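Local coordinates for protein LbaCas13a H328A (C2c2) (PDB 5WLH) that binds pre-crRNA and, as a CRISPR-Cas13a (C2c2) effector, probably serves as an RNA-guided, RNA-targeting nuclease that cleaves at adenines, at residues D286-D291 with L1145-N1150; D1000-G1005 with N1013-S1018; Y1187-D1190 with E1195-V1198; R1355-L1360 with N1374-I1379. All coordinates share one frame; numbering follows the deposited sequence. Where two conformers were deposited one is given.

Contact 1. Residues D286-D291 with L1145-N1150; sequences DYASLD and LNNDSN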
loop_
_atom_site.group_PDB
_atom_site.type_symbol
_atom_site.label_atom_id
_atom_site.label_comp_id
_atom_site.label_asym_id
_atom_site.label_seq_id
_atom_site.Cartn_x
_atom_site.Cartn_y
_atom_site.Cartn_z
ATOM N N ASP A 286 25.260 14.806 17.283
ATOM C CA ASP A 286 25.591 16.223 17.426
ATOM C C ASP A 286 24.498 17.124 16.889
ATOM O O ASP A 286 24.279 18.223 17.419
ATOM C CB ASP A 286 26.898 16.528 16.697
ATOM C CG ASP A 286 28.086 15.914 17.380
ATOM O OD1 ASP A 286 27.964 15.590 18.582
ATOM O OD2 ASP A 286 29.129 15.749 16.719
ATOM N N TYR A 287 23.819 16.693 15.824
ATOM C CA TYR A 287 22.822 17.542 15.200
ATOM C C TYR A 287 21.598 17.708 16.083
ATOM O O TYR A 287 20.875 18.698 15.940
ATOM C CB TYR A 287 22.425 16.961 13.830
ATOM C CG TYR A 287 21.597 17.914 12.996
ATOM C CD1 TYR A 287 22.210 18.916 12.241
ATOM C CD2 TYR A 287 20.213 17.843 12.989
ATOM C CE1 TYR A 287 21.465 19.816 11.493
ATOM C CE2 TYR A 287 19.462 18.736 12.254
ATOM C CZ TYR A 287 20.094 19.718 11.499
ATOM O OH TYR A 287 19.367 20.616 10.773
ATOM N N ALA A 288 21.351 16.763 16.985
ATOM C CA ALA A 288 20.181 16.822 17.860
ATOM C C ALA A 288 20.496 17.783 19.007
ATOM O O ALA A 288 20.751 17.389 20.145
ATOM C CB ALA A 288 19.826 15.433 18.366
ATOM N N SER A 289 20.498 19.070 18.669
ATOM C CA SER A 289 20.804 20.146 19.604
ATOM C C SER A 289 19.655 21.144 19.597
ATOM O O SER A 289 19.259 21.630 18.532
ATOM C CB SER A 289 22.115 20.848 19.226
ATOM O OG SER A 289 22.167 22.159 19.776
ATOM N N LEU A 290 19.123 21.457 20.786
ATOM C CA LEU A 290 18.055 22.448 20.856
ATOM C C LEU A 290 18.526 23.838 20.430
ATOM O O LEU A 290 17.702 24.662 20.022
ATOM C CB LEU A 290 17.471 22.492 22.271
ATOM C CG LEU A 290 17.091 21.096 22.767
ATOM C CD1 LEU A 290 16.658 21.154 24.221
ATOM C CD2 LEU A 290 15.992 20.516 21.900
ATOM N N ASP A 291 19.830 24.102 20.486
ATOM C CA ASP A 291 20.379 25.373 20.028
ATOM C C ASP A 291 20.397 25.371 18.506
ATOM O O ASP A 291 21.213 24.682 17.895
ATOM C CB ASP A 291 21.777 25.581 20.602
ATOM C CG ASP A 291 22.403 26.903 20.179
ATOM O OD1 ASP A 291 21.851 27.592 19.300
ATOM O OD2 ASP A 291 23.458 27.248 20.749
ATOM N N LEU A 1145 18.710 13.713 24.149
ATOM C CA LEU A 1145 18.853 13.246 25.524
ATOM C C LEU A 1145 20.177 12.548 25.736
ATOM O O LEU A 1145 20.749 12.610 26.830
ATOM C CB LEU A 1145 17.720 12.283 25.884
ATOM C CG LEU A 1145 16.404 12.822 26.408
ATOM C CD1 LEU A 1145 15.419 11.670 26.543
ATOM C CD2 LEU A 1145 16.593 13.512 27.754
ATOM N N ASN A 1146 20.687 11.887 24.705
ATOM C CA ASN A 1146 21.856 11.044 24.861
ATOM C C ASN A 1146 23.141 11.708 24.387
ATOM O O ASN A 1146 24.172 11.043 24.309
ATOM C CB ASN A 1146 21.606 9.713 24.152
ATOM C CG ASN A 1146 20.689 8.824 24.961
ATOM O OD1 ASN A 1146 21.132 8.187 25.901
ATOM N ND2 ASN A 1146 19.401 8.816 24.638
ATOM N N ASN A 1147 23.117 13.000 24.099
ATOM C CA ASN A 1147 24.358 13.711 23.837
ATOM C C ASN A 1147 24.660 14.649 25.005
ATOM O O ASN A 1147 23.922 14.710 25.996
ATOM C CB ASN A 1147 24.314 14.442 22.482
ATOM C CG ASN A 1147 23.339 15.621 22.447
ATOM O OD1 ASN A 1147 23.084 16.289 23.446
ATOM N ND2 ASN A 1147 22.804 15.894 21.254
ATOM N N ASP A 1148 25.752 15.399 24.868
ATOM C CA ASP A 1148 26.219 16.274 25.936
ATOM C C ASP A 1148 25.694 17.698 25.823
ATOM O O ASP A 1148 26.061 18.534 26.651
ATOM C CB ASP A 1148 27.758 16.284 25.985
ATOM C CG ASP A 1148 28.408 16.847 24.714
ATOM O OD1 ASP A 1148 27.743 17.542 23.908
ATOM O OD2 ASP A 1148 29.618 16.588 24.519
ATOM N N SER A 1149 24.876 18.004 24.816
ATOM C CA SER A 1149 24.351 19.352 24.685
ATOM C C SER A 1149 23.567 19.747 25.939
ATOM O O SER A 1149 23.085 18.901 26.706
ATOM C CB SER A 1149 23.466 19.471 23.443
ATOM O OG SER A 1149 22.221 18.813 23.642
ATOM N N ASN A 1150 23.471 21.055 26.156
ATOM C CA ASN A 1150 22.814 21.580 27.343
ATOM C C ASN A 1150 21.319 21.275 27.309
ATOM O O ASN A 1150 20.645 21.526 26.304
ATOM C CB ASN A 1150 23.051 23.086 27.445
ATOM C CG ASN A 1150 22.181 23.740 28.498
ATOM O OD1 ASN A 1150 22.461 23.641 29.696
ATOM N ND2 ASN A 1150 21.111 24.403 28.059
HETATM O O HOH W 1 20.507 20.647 23.310
#
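An Asx turn at Asn1147, in the loop after helix 1106-1145, faces an inverse gamma turn centred on Ala288, where the chain leaves helix 268-287. The one direct hydrogen bond between the segments runs from Asn1147 ND2 to Ala288 O, 2.8 Å long, with an N-H...O angle of 145°. The acceptor lies close to the plane of the asparagine amide, but the nitrogen stands above the carbonyl plane of Ala288, 40° out of it. The same ND2 also donates to Ser285 O, so one amide serves the carbonyl of Ser285 in the last helical turn and that of Ala288 just beyond it. The far side of that amide works within its own loop. Asn1147 OD1 accepts from Ser1149 N at 2.8 Å, which closes the Asx turn, and from Ser1149 OG at 2.7 Å. A chi1 of 69° holds CG between the backbone N and the carbonyl carbon, near its own chain, where OD1 meets Ser1149 N while ND2 faces Ala288 O. A water accepts from Leu290 N at 3.0 Å and donates to Asn1150 O, making a second, solvent-mediated bridge; its leg to Ser1149 OG is modelled too short to be trusted. With an aspartate here, an oxygen would face Ala288 O and Ser285 O, and both carbonyls would probably lose their common donor. Only 181 Å² is buried between the segments, so the join owes little to area. Its specificity instead lies in direction: both ends of the Asn1147 amide are used, which fixes which way round it is turned.

Contact 2. Residues D1000-G1005 with N1013-S1018; sequences DFEYDG and NRFCNS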
loop_
_atom_site.group_PDB
_atom_site.type_symbol
_atom_site.label_atom_id
_atom_site.label_comp_id
_atom_site.label_asym_id
_atom_site.label_seq_id
_atom_site.Cartn_x
_atom_site.Cartn_y
_atom_site.Cartn_z
ATOM N N ASP A 1000 -33.884 11.771 -13.596
ATOM C CA ASP A 1000 -34.746 12.768 -14.225
ATOM C C ASP A 1000 -36.046 12.074 -14.620
ATOM O O ASP A 1000 -36.235 11.628 -15.754
ATOM C CB ASP A 1000 -34.042 13.396 -15.421
ATOM C CG ASP A 1000 -34.830 14.532 -16.036
ATOM O OD1 ASP A 1000 -35.964 14.803 -15.583
ATOM O OD2 ASP A 1000 -34.307 15.158 -16.977
ATOM N N PHE A 1001 -36.955 11.955 -13.646
ATOM C CA PHE A 1001 -38.280 11.415 -13.921
ATOM C C PHE A 1001 -39.260 12.493 -14.371
ATOM O O PHE A 1001 -40.466 12.382 -14.113
ATOM C CB PHE A 1001 -38.820 10.645 -12.711
ATOM C CG PHE A 1001 -38.802 11.410 -11.420
ATOM C CD1 PHE A 1001 -39.787 12.340 -11.131
ATOM C CD2 PHE A 1001 -37.831 11.158 -10.470
ATOM C CE1 PHE A 1001 -39.784 13.029 -9.935
ATOM C CE2 PHE A 1001 -37.823 11.842 -9.269
ATOM C CZ PHE A 1001 -38.801 12.779 -9.002
ATOM N N GLU A 1002 -38.752 13.540 -15.029
ATOM C CA GLU A 1002 -39.552 14.570 -15.692
ATOM C C GLU A 1002 -40.445 15.308 -14.690
ATOM O O GLU A 1002 -41.671 15.343 -14.804
ATOM C CB GLU A 1002 -40.355 13.961 -16.850
ATOM C CG GLU A 1002 -39.465 13.489 -18.018
ATOM C CD GLU A 1002 -40.163 12.521 -18.965
ATOM O OE1 GLU A 1002 -41.387 12.310 -18.823
ATOM O OE2 GLU A 1002 -39.483 11.966 -19.857
ATOM N N TYR A 1003 -39.793 15.912 -13.700
ATOM C CA TYR A 1003 -40.496 16.684 -12.683
ATOM C C TYR A 1003 -41.089 17.944 -13.307
ATOM O O TYR A 1003 -40.362 18.763 -13.879
ATOM C CB TYR A 1003 -39.545 17.042 -11.543
ATOM C CG TYR A 1003 -40.154 17.907 -10.466
ATOM C CD1 TYR A 1003 -41.256 17.474 -9.739
ATOM C CD2 TYR A 1003 -39.626 19.156 -10.173
ATOM C CE1 TYR A 1003 -41.816 18.260 -8.752
ATOM C CE2 TYR A 1003 -40.180 19.956 -9.186
ATOM C CZ TYR A 1003 -41.275 19.502 -8.477
ATOM O OH TYR A 1003 -41.826 20.294 -7.491
ATOM N N ASP A 1004 -42.410 18.099 -13.193
ATOM C CA ASP A 1004 -43.089 19.235 -13.809
ATOM C C ASP A 1004 -43.000 20.494 -12.957
ATOM O O ASP A 1004 -42.932 21.604 -13.498
ATOM C CB ASP A 1004 -44.557 18.888 -14.071
ATOM C CG ASP A 1004 -45.187 18.108 -12.927
ATOM O OD1 ASP A 1004 -44.801 18.339 -11.757
ATOM O OD2 ASP A 1004 -46.067 17.262 -13.198
ATOM N N GLY A 1005 -42.996 20.345 -11.637
ATOM C CA GLY A 1005 -43.000 21.478 -10.737
ATOM C C GLY A 1005 -43.963 21.265 -9.592
ATOM O O GLY A 1005 -44.010 22.068 -8.657
ATOM N N ASN A 1013 -44.515 8.819 -10.102
ATOM C CA ASN A 1013 -45.500 7.794 -10.432
ATOM C C ASN A 1013 -45.945 7.915 -11.886
ATOM O O ASN A 1013 -46.117 6.902 -12.573
ATOM C CB ASN A 1013 -46.694 7.893 -9.482
ATOM C CG ASN A 1013 -47.739 6.823 -9.741
ATOM O OD1 ASN A 1013 -47.481 5.627 -9.585
ATOM N ND2 ASN A 1013 -48.930 7.251 -10.138
ATOM N N ARG A 1014 -46.131 9.146 -12.368
ATOM C CA ARG A 1014 -46.444 9.359 -13.779
ATOM C C ARG A 1014 -45.341 8.810 -14.673
ATOM O O ARG A 1014 -45.613 8.185 -15.707
ATOM C CB ARG A 1014 -46.646 10.851 -14.049
ATOM C CG ARG A 1014 -48.022 11.227 -14.572
ATOM C CD ARG A 1014 -48.137 12.734 -14.782
ATOM N NE ARG A 1014 -48.055 13.488 -13.533
ATOM C CZ ARG A 1014 -47.081 14.348 -13.236
ATOM N NH1 ARG A 1014 -46.097 14.567 -14.099
ATOM N NH2 ARG A 1014 -47.092 14.989 -12.075
ATOM N N PHE A 1015 -44.086 9.031 -14.280
ATOM C CA PHE A 1015 -42.952 8.619 -15.098
ATOM C C PHE A 1015 -42.852 7.102 -15.192
ATOM O O PHE A 1015 -42.556 6.561 -16.264
ATOM C CB PHE A 1015 -41.675 9.221 -14.513
ATOM C CG PHE A 1015 -40.443 8.949 -15.315
ATOM C CD1 PHE A 1015 -40.147 9.715 -16.430
ATOM C CD2 PHE A 1015 -39.559 7.950 -14.935
ATOM C CE1 PHE A 1015 -39.002 9.481 -17.160
ATOM C CE2 PHE A 1015 -38.414 7.713 -15.661
ATOM C CZ PHE A 1015 -38.132 8.477 -16.776
ATOM N N CYS A 1016 -43.100 6.394 -14.086
ATOM C CA CYS A 1016 -43.009 4.938 -14.118
ATOM C C CYS A 1016 -44.196 4.312 -14.834
ATOM O O CYS A 1016 -44.084 3.199 -15.359
ATOM C CB CYS A 1016 -42.905 4.380 -12.698
ATOM S SG CYS A 1016 -41.495 5.012 -11.761
ATOM N N ASN A 1017 -45.337 4.989 -14.846
ATOM C CA ASN A 1017 -46.514 4.497 -15.550
ATOM C C ASN A 1017 -46.556 4.942 -17.005
ATOM O O ASN A 1017 -47.471 4.547 -17.735
ATOM C CB ASN A 1017 -47.785 4.946 -14.827
ATOM C CG ASN A 1017 -48.073 4.108 -13.602
ATOM O OD1 ASN A 1017 -48.447 2.938 -13.711
ATOM N ND2 ASN A 1017 -47.888 4.696 -12.425
ATOM N N SER A 1018 -45.589 5.742 -17.439
ATOM C CA SER A 1018 -45.490 6.147 -18.830
ATOM C C SER A 1018 -44.835 5.052 -19.667
ATOM O O SER A 1018 -44.076 4.220 -19.161
ATOM C CB SER A 1018 -44.689 7.439 -18.942
ATOM O OG SER A 1018 -43.303 7.154 -18.889
#
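Phe1015, on helix 1008-1017, lays its ring against the loop 1000-1005 that precedes the helix. Phe1015 CB begins 3.4 Å from Phe1001 O. With CG anti to the backbone N (chi1 -176°), the ring swings out from the helix against Phe1001, and Phe1015 CG comes to 3.5 Å from Phe1001 CB. Phe1015 CD2 also lies by Phe1001 CB, while Phe1015 CD1 is 3.5 Å from Phe1001 O. Over the ring the partner is Phe1001 CA, 3.6 Å from the Phe1015 centroid and 14° off the normal, a CH-pi contact made by the loop's backbone and not by the Phe1001 ring. Farther out, Phe1015 CE1 meets Glu1002 CD at 3.7 Å, with the carboxylate at the ring edge and its plane nearly perpendicular to the ring. At the tip, Phe1015 CZ reaches Asp1000 O at 3.8 Å. Beyond the loop, Ile1065 and Arg1062 of helix 1062-1075 also touch this ring, and Arg1062 forms a salt bridge with Glu1002 OE2. An alanine here would remove the ring face that Phe1001 CA rests on and is likely to leave a gap between loop and helix. The second link is ionic: Asp1004 OD2 lies 2.7 Å from Arg1014 NH2 and 2.8 Å from Arg1014 NH1, a salt bridge whose two hydrogen bonds are both bent and weak. Asp1000 OD1 accepts from Glu1002 N in an Asx turn that shapes the loop here. The chemistry is thus divided: the buried ring probably positions the loop, while the exposed charge pair, with its bent bonds, is likely to add attraction more than direction.

Contact 3. Residues Y1187-D1190 with E1195-V1198; sequences YYVD and EWTV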
loop_
_atom_site.group_PDB
_atom_site.type_symbol
_atom_site.label_atom_id
_atom_site.label_comp_id
_atom_site.label_asym_id
_atom_site.label_seq_id
_atom_site.Cartn_x
_atom_site.Cartn_y
_atom_site.Cartn_z
ATOM N N TYR A 1187 1.566 16.618 30.859
ATOM C CA TYR A 1187 1.844 17.527 31.969
ATOM C C TYR A 1187 2.217 18.876 31.387
ATOM O O TYR A 1187 3.044 18.949 30.475
ATOM C CB TYR A 1187 2.984 17.010 32.840
ATOM C CG TYR A 1187 2.682 15.673 33.454
ATOM C CD1 TYR A 1187 2.889 14.505 32.738
ATOM C CD2 TYR A 1187 2.150 15.579 34.730
ATOM C CE1 TYR A 1187 2.601 13.279 33.281
ATOM C CE2 TYR A 1187 1.857 14.352 35.294
ATOM C CZ TYR A 1187 2.068 13.198 34.552
ATOM O OH TYR A 1187 1.774 11.964 35.072
ATOM N N TYR A 1188 1.605 19.939 31.896
ATOM C CA TYR A 1188 1.845 21.244 31.295
ATOM C C TYR A 1188 1.415 22.316 32.279
ATOM O O TYR A 1188 0.769 22.033 33.290
ATOM C CB TYR A 1188 1.089 21.417 29.977
ATOM C CG TYR A 1188 -0.402 21.318 30.111
ATOM C CD1 TYR A 1188 -1.042 20.077 30.162
ATOM C CD2 TYR A 1188 -1.181 22.462 30.190
ATOM C CE1 TYR A 1188 -2.409 19.995 30.300
ATOM C CE2 TYR A 1188 -2.545 22.391 30.303
ATOM C CZ TYR A 1188 -3.157 21.149 30.369
ATOM O OH TYR A 1188 -4.528 21.081 30.501
ATOM N N VAL A 1189 1.774 23.555 31.963
ATOM C CA VAL A 1189 1.353 24.701 32.761
ATOM C C VAL A 1189 0.129 25.283 32.079
ATOM O O VAL A 1189 0.185 25.716 30.914
ATOM C CB VAL A 1189 2.476 25.738 32.917
ATOM C CG1 VAL A 1189 1.961 26.950 33.726
ATOM C CG2 VAL A 1189 3.645 25.115 33.625
ATOM N N ASP A 1190 -0.989 25.252 32.795
ATOM C CA ASP A 1190 -2.262 25.635 32.216
ATOM C C ASP A 1190 -2.277 27.113 31.854
ATOM O O ASP A 1190 -1.720 27.950 32.568
ATOM C CB ASP A 1190 -3.399 25.332 33.186
ATOM C CG ASP A 1190 -4.724 25.808 32.665
ATOM O OD1 ASP A 1190 -5.196 25.231 31.662
ATOM O OD2 ASP A 1190 -5.283 26.771 33.238
ATOM N N GLU A 1195 -0.421 27.444 36.321
ATOM C CA GLU A 1195 0.101 26.429 37.230
ATOM C C GLU A 1195 0.206 25.071 36.535
ATOM O O GLU A 1195 -0.538 24.793 35.603
ATOM C CB GLU A 1195 -0.801 26.280 38.454
ATOM C CG GLU A 1195 -0.783 27.535 39.330
ATOM C CD GLU A 1195 -1.831 27.508 40.419
ATOM O OE1 GLU A 1195 -2.735 26.647 40.357
ATOM O OE2 GLU A 1195 -1.740 28.347 41.342
ATOM N N TRP A 1196 1.119 24.228 37.021
ATOM C CA TRP A 1196 1.256 22.884 36.466
ATOM C C TRP A 1196 -0.003 22.074 36.695
ATOM O O TRP A 1196 -0.621 22.124 37.766
ATOM C CB TRP A 1196 2.435 22.149 37.083
ATOM C CG TRP A 1196 3.731 22.607 36.564
ATOM C CD1 TRP A 1196 4.560 23.539 37.124
ATOM C CD2 TRP A 1196 4.369 22.164 35.363
ATOM N NE1 TRP A 1196 5.684 23.705 36.335
ATOM C CE2 TRP A 1196 5.587 22.873 35.249
ATOM C CE3 TRP A 1196 4.018 21.253 34.362
ATOM C CZ2 TRP A 1196 6.464 22.688 34.179
ATOM C CZ3 TRP A 1196 4.897 21.060 33.301
ATOM C CH2 TRP A 1196 6.101 21.783 33.213
ATOM N N THR A 1197 -0.371 21.306 35.678
ATOM C CA THR A 1197 -1.480 20.387 35.782
ATOM C C THR A 1197 -1.147 19.181 34.924
ATOM O O THR A 1197 -0.135 19.158 34.219
ATOM C CB THR A 1197 -2.794 21.039 35.350
ATOM O OG1 THR A 1197 -3.891 20.172 35.681
ATOM C CG2 THR A 1197 -2.787 21.331 33.852
ATOM N N VAL A 1198 -1.991 18.163 35.024
ATOM C CA VAL A 1198 -1.905 16.996 34.154
ATOM C C VAL A 1198 -3.285 16.776 33.556
ATOM O O VAL A 1198 -4.295 16.875 34.262
ATOM C CB VAL A 1198 -1.398 15.751 34.908
ATOM C CG1 VAL A 1198 -2.263 15.439 36.126
ATOM C CG2 VAL A 1198 -1.315 14.536 33.963
#
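Tyr1188 and Thr1197 form the hydrogen-bonded pair at the middle of a two-stranded beta hairpin and carry its paired backbone bonds. Thr1197 N reaches Tyr1188 O at 2.7 Å, and Tyr1188 N returns to Thr1197 O at 3.0 Å. Asp1190 N to Glu1195 O adds a third bond toward the turn. Thr1197 CG2 sits over one face of the Tyr1188 ring, 3.8 Å from its centroid; chi1 of 61° puts that ring between its own backbone N and carbonyl carbon, which brings it alongside Thr1197. The tightest side-chain packing is on the other face of the sheet, that of Tyr1187, Val1189, Trp1196 and Val1198. Here Val1198 CG2 lies 3.4 Å from Tyr1187 CE2, over the ring face. Val1189 CG2 stands above the five-membered ring of Trp1196, 3.5 Å from its centroid and only 16° off its normal. All three cross-strand pairs thus include a CH-pi contact. The turn end is looser: the Glu1195 side chain points away from 1187-1190 and lies beside a bound glycerol, while Asp1190 OD2 reaches forward into the connecting loop to accept from Asp1192 N and Ser1193 N. The face bearing Tyr1187, Trp1196 and Val1198 packs on strand 1157-1160, through Leu1158 and Tyr1160. Helix 1205-1216 borders the hairpin too, with Tyr1188 touching Glu1211, Trp1196 touching Tyr1215, and Arg1214 donating to Val1189 O.

Contact 4. Residues R1355-L1360 with N1374-I1379; sequences RDKRYL and NMDEMI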
loop_
_atom_site.group_PDB
_atom_site.type_symbol
_atom_site.label_atom_id
_atom_site.label_comp_id
_atom_site.label_asym_id
_atom_site.label_seq_id
_atom_site.Cartn_x
_atom_site.Cartn_y
_atom_site.Cartn_z
ATOM N N ARG A 1355 -14.748 -0.403 -19.507
ATOM C CA ARG A 1355 -15.464 0.801 -19.114
ATOM C C ARG A 1355 -15.732 1.650 -20.345
ATOM O O ARG A 1355 -14.811 1.937 -21.116
ATOM C CB ARG A 1355 -14.650 1.618 -18.103
ATOM C CG ARG A 1355 -14.305 0.832 -16.851
ATOM C CD ARG A 1355 -15.582 0.413 -16.156
ATOM N NE ARG A 1355 -15.337 -0.157 -14.835
ATOM C CZ ARG A 1355 -15.463 -1.450 -14.548
ATOM N NH1 ARG A 1355 -15.817 -2.319 -15.493
ATOM N NH2 ARG A 1355 -15.228 -1.877 -13.315
ATOM N N ASP A 1356 -16.972 2.095 -20.496
ATOM C CA ASP A 1356 -17.348 2.848 -21.682
ATOM C C ASP A 1356 -17.009 4.325 -21.490
ATOM O O ASP A 1356 -16.570 4.756 -20.420
ATOM C CB ASP A 1356 -18.832 2.641 -21.999
ATOM C CG ASP A 1356 -19.744 2.900 -20.800
ATOM O OD1 ASP A 1356 -19.451 3.803 -19.989
ATOM O OD2 ASP A 1356 -20.772 2.197 -20.673
ATOM N N LYS A 1357 -17.225 5.120 -22.543
ATOM C CA LYS A 1357 -16.860 6.531 -22.483
ATOM C C LYS A 1357 -17.625 7.255 -21.384
ATOM O O LYS A 1357 -17.082 8.149 -20.726
ATOM C CB LYS A 1357 -17.105 7.208 -23.838
ATOM C CG LYS A 1357 -16.788 8.709 -23.830
ATOM C CD LYS A 1357 -16.877 9.354 -25.230
ATOM C CE LYS A 1357 -16.474 10.829 -25.151
ATOM N NZ LYS A 1357 -16.565 11.544 -26.464
ATOM N N ARG A 1358 -18.889 6.891 -21.171
ATOM C CA ARG A 1358 -19.685 7.571 -20.154
ATOM C C ARG A 1358 -19.114 7.338 -18.756
ATOM O O ARG A 1358 -19.035 8.265 -17.935
ATOM C CB ARG A 1358 -21.129 7.090 -20.241
ATOM C CG ARG A 1358 -22.030 7.534 -19.113
ATOM C CD ARG A 1358 -23.418 7.042 -19.420
ATOM N NE ARG A 1358 -24.420 7.515 -18.479
ATOM C CZ ARG A 1358 -25.718 7.519 -18.747
ATOM N NH1 ARG A 1358 -26.140 7.081 -19.923
ATOM N NH2 ARG A 1358 -26.587 7.951 -17.846
ATOM N N TYR A 1359 -18.710 6.102 -18.469
ATOM C CA TYR A 1359 -18.062 5.805 -17.196
ATOM C C TYR A 1359 -16.771 6.602 -17.053
ATOM O O TYR A 1359 -16.528 7.244 -16.023
ATOM C CB TYR A 1359 -17.789 4.308 -17.112
ATOM C CG TYR A 1359 -17.195 3.828 -15.802
ATOM C CD1 TYR A 1359 -15.835 3.943 -15.545
ATOM C CD2 TYR A 1359 -17.994 3.234 -14.839
ATOM C CE1 TYR A 1359 -15.290 3.491 -14.335
ATOM C CE2 TYR A 1359 -17.467 2.776 -13.648
ATOM C CZ TYR A 1359 -16.124 2.914 -13.396
ATOM O OH TYR A 1359 -15.616 2.455 -12.197
ATOM N N LEU A 1360 -15.931 6.570 -18.092
ATOM C CA LEU A 1360 -14.655 7.275 -18.043
ATOM C C LEU A 1360 -14.848 8.771 -17.849
ATOM O O LEU A 1360 -14.019 9.427 -17.201
ATOM C CB LEU A 1360 -13.857 6.993 -19.311
ATOM C CG LEU A 1360 -13.468 5.542 -19.548
ATOM C CD1 LEU A 1360 -12.766 5.378 -20.880
ATOM C CD2 LEU A 1360 -12.580 5.015 -18.402
ATOM N N ASN A 1374 -11.648 19.022 -21.465
ATOM C CA ASN A 1374 -12.205 18.530 -22.721
ATOM C C ASN A 1374 -12.127 17.009 -22.690
ATOM O O ASN A 1374 -11.098 16.418 -23.024
ATOM C CB ASN A 1374 -11.446 19.115 -23.907
ATOM C CG ASN A 1374 -12.056 18.731 -25.245
ATOM O OD1 ASN A 1374 -12.663 17.670 -25.386
ATOM N ND2 ASN A 1374 -11.892 19.599 -26.239
ATOM N N MET A 1375 -13.225 16.365 -22.308
ATOM C CA MET A 1375 -13.180 14.922 -22.115
ATOM C C MET A 1375 -13.181 14.163 -23.426
ATOM O O MET A 1375 -12.625 13.061 -23.491
ATOM C CB MET A 1375 -14.335 14.491 -21.222
ATOM C CG MET A 1375 -14.212 15.148 -19.871
ATOM S SD MET A 1375 -15.339 14.527 -18.643
ATOM C CE MET A 1375 -16.901 15.192 -19.201
ATOM N N ASP A 1376 -13.763 14.740 -24.485
ATOM C CA ASP A 1376 -13.653 14.123 -25.803
ATOM C C ASP A 1376 -12.198 13.972 -26.223
ATOM O O ASP A 1376 -11.802 12.934 -26.767
ATOM C CB ASP A 1376 -14.419 14.951 -26.838
ATOM C CG ASP A 1376 -15.902 15.005 -26.554
ATOM O OD1 ASP A 1376 -16.441 14.024 -25.986
ATOM O OD2 ASP A 1376 -16.532 16.027 -26.914
ATOM N N GLU A 1377 -11.381 15.001 -25.997
ATOM C CA GLU A 1377 -9.977 14.877 -26.360
ATOM C C GLU A 1377 -9.230 13.961 -25.391
ATOM O O GLU A 1377 -8.345 13.205 -25.802
ATOM C CB GLU A 1377 -9.325 16.258 -26.413
ATOM C CG GLU A 1377 -8.979 16.703 -27.838
ATOM C CD GLU A 1377 -8.453 18.125 -27.909
ATOM O OE1 GLU A 1377 -8.493 18.709 -29.013
ATOM O OE2 GLU A 1377 -8.004 18.663 -26.872
ATOM N N MET A 1378 -9.584 14.008 -24.105
ATOM C CA MET A 1378 -8.819 13.255 -23.112
ATOM C C MET A 1378 -9.090 11.757 -23.199
ATOM O O MET A 1378 -8.184 10.939 -22.982
ATOM C CB MET A 1378 -9.143 13.776 -21.714
ATOM C CG MET A 1378 -8.351 13.062 -20.617
ATOM S SD MET A 1378 -8.515 13.926 -19.040
ATOM C CE MET A 1378 -7.509 15.378 -19.326
ATOM N N ILE A 1379 -10.325 11.371 -23.497
ATOM C CA ILE A 1379 -10.680 9.960 -23.515
ATOM C C ILE A 1379 -10.264 9.341 -24.840
ATOM O O ILE A 1379 -10.576 9.868 -25.916
ATOM C CB ILE A 1379 -12.180 9.771 -23.261
ATOM C CG1 ILE A 1379 -12.551 10.285 -21.865
ATOM C CG2 ILE A 1379 -12.550 8.302 -23.460
ATOM C CD1 ILE A 1379 -14.029 10.236 -21.558
HETATM O O HOH W 2 -13.334 10.468 -26.711
#
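Lys1357 and Leu1360 of one helix meet Asp1376 and Ile1379 in a helix-to-helix packing contact close to the end of the modelled chain. Helix 1357-1368 follows strand 1349-1353 of a four-stranded antiparallel sheet, and its first turn packs against the short helix 1375-1378 and Ile1379 just after it. Both helices are N-capped, which defines where each begins: Asp1356 OD1 accepts from Tyr1359 N at 2.9 Å, and Asn1374 OD1 accepts from Glu1377 N at 3.0 Å. The apolar part is carried by Ile1379, whose side chain is directed at the other helix. Its two ends touch different places, Ile1379 CG2 meeting Leu1360 CD1 at 3.9 Å and Ile1379 CD1 lying over the first turn at 3.8 Å from Lys1357 O. Leu1360 goes on to Val1297 and Val1336 of the sheet, so this patch continues the buried layer between helix and strands. The polar part lies on the exposed side. Lys1357 is fully extended, its CG anti to the backbone N (chi1 178°), which takes the ammonium past Ile1379 to Asp1376 and makes a salt bridge. As modelled, Lys1357 NZ is only 2.5 Å from Asp1376 OD1, so the exact length is doubtful. The ammonium comes from above the carboxylate plane, 36° out of it. Next to the packed turn, Arg1355 pairs with a phosphate of the bound RNA, placing the start of this helix beside the guide. A water links the ammonium to a backbone carbonyl: it donates to Asp1376 O at 2.9 Å and accepts weakly from Lys1357 NZ at 3.4 Å.

Contact 3 is a surface hairpin, whereas contacts 1, 2 and 4 are partly buried. Chemistry follows place: contact 1, joining segments 854 residues apart, relies on directed polar bonds and a water; contact 3 combines strand bonds with CH-pi packing; contacts 2 and 4 each pair an apolar patch with an exposed salt bridge. These last two are neighbours, their nearest atoms about 9 Å apart, and share helix 1062-1075, which touches Phe1015 in contact 2 and offers Asp1064 to Arg1358, which lies in contact 4's first segment but not in the contact itself. Contacts 1 and 3 lie on the same side of the chain's centre, about 26 Å apart between centres. Contact 4 approaches the RNA most closely.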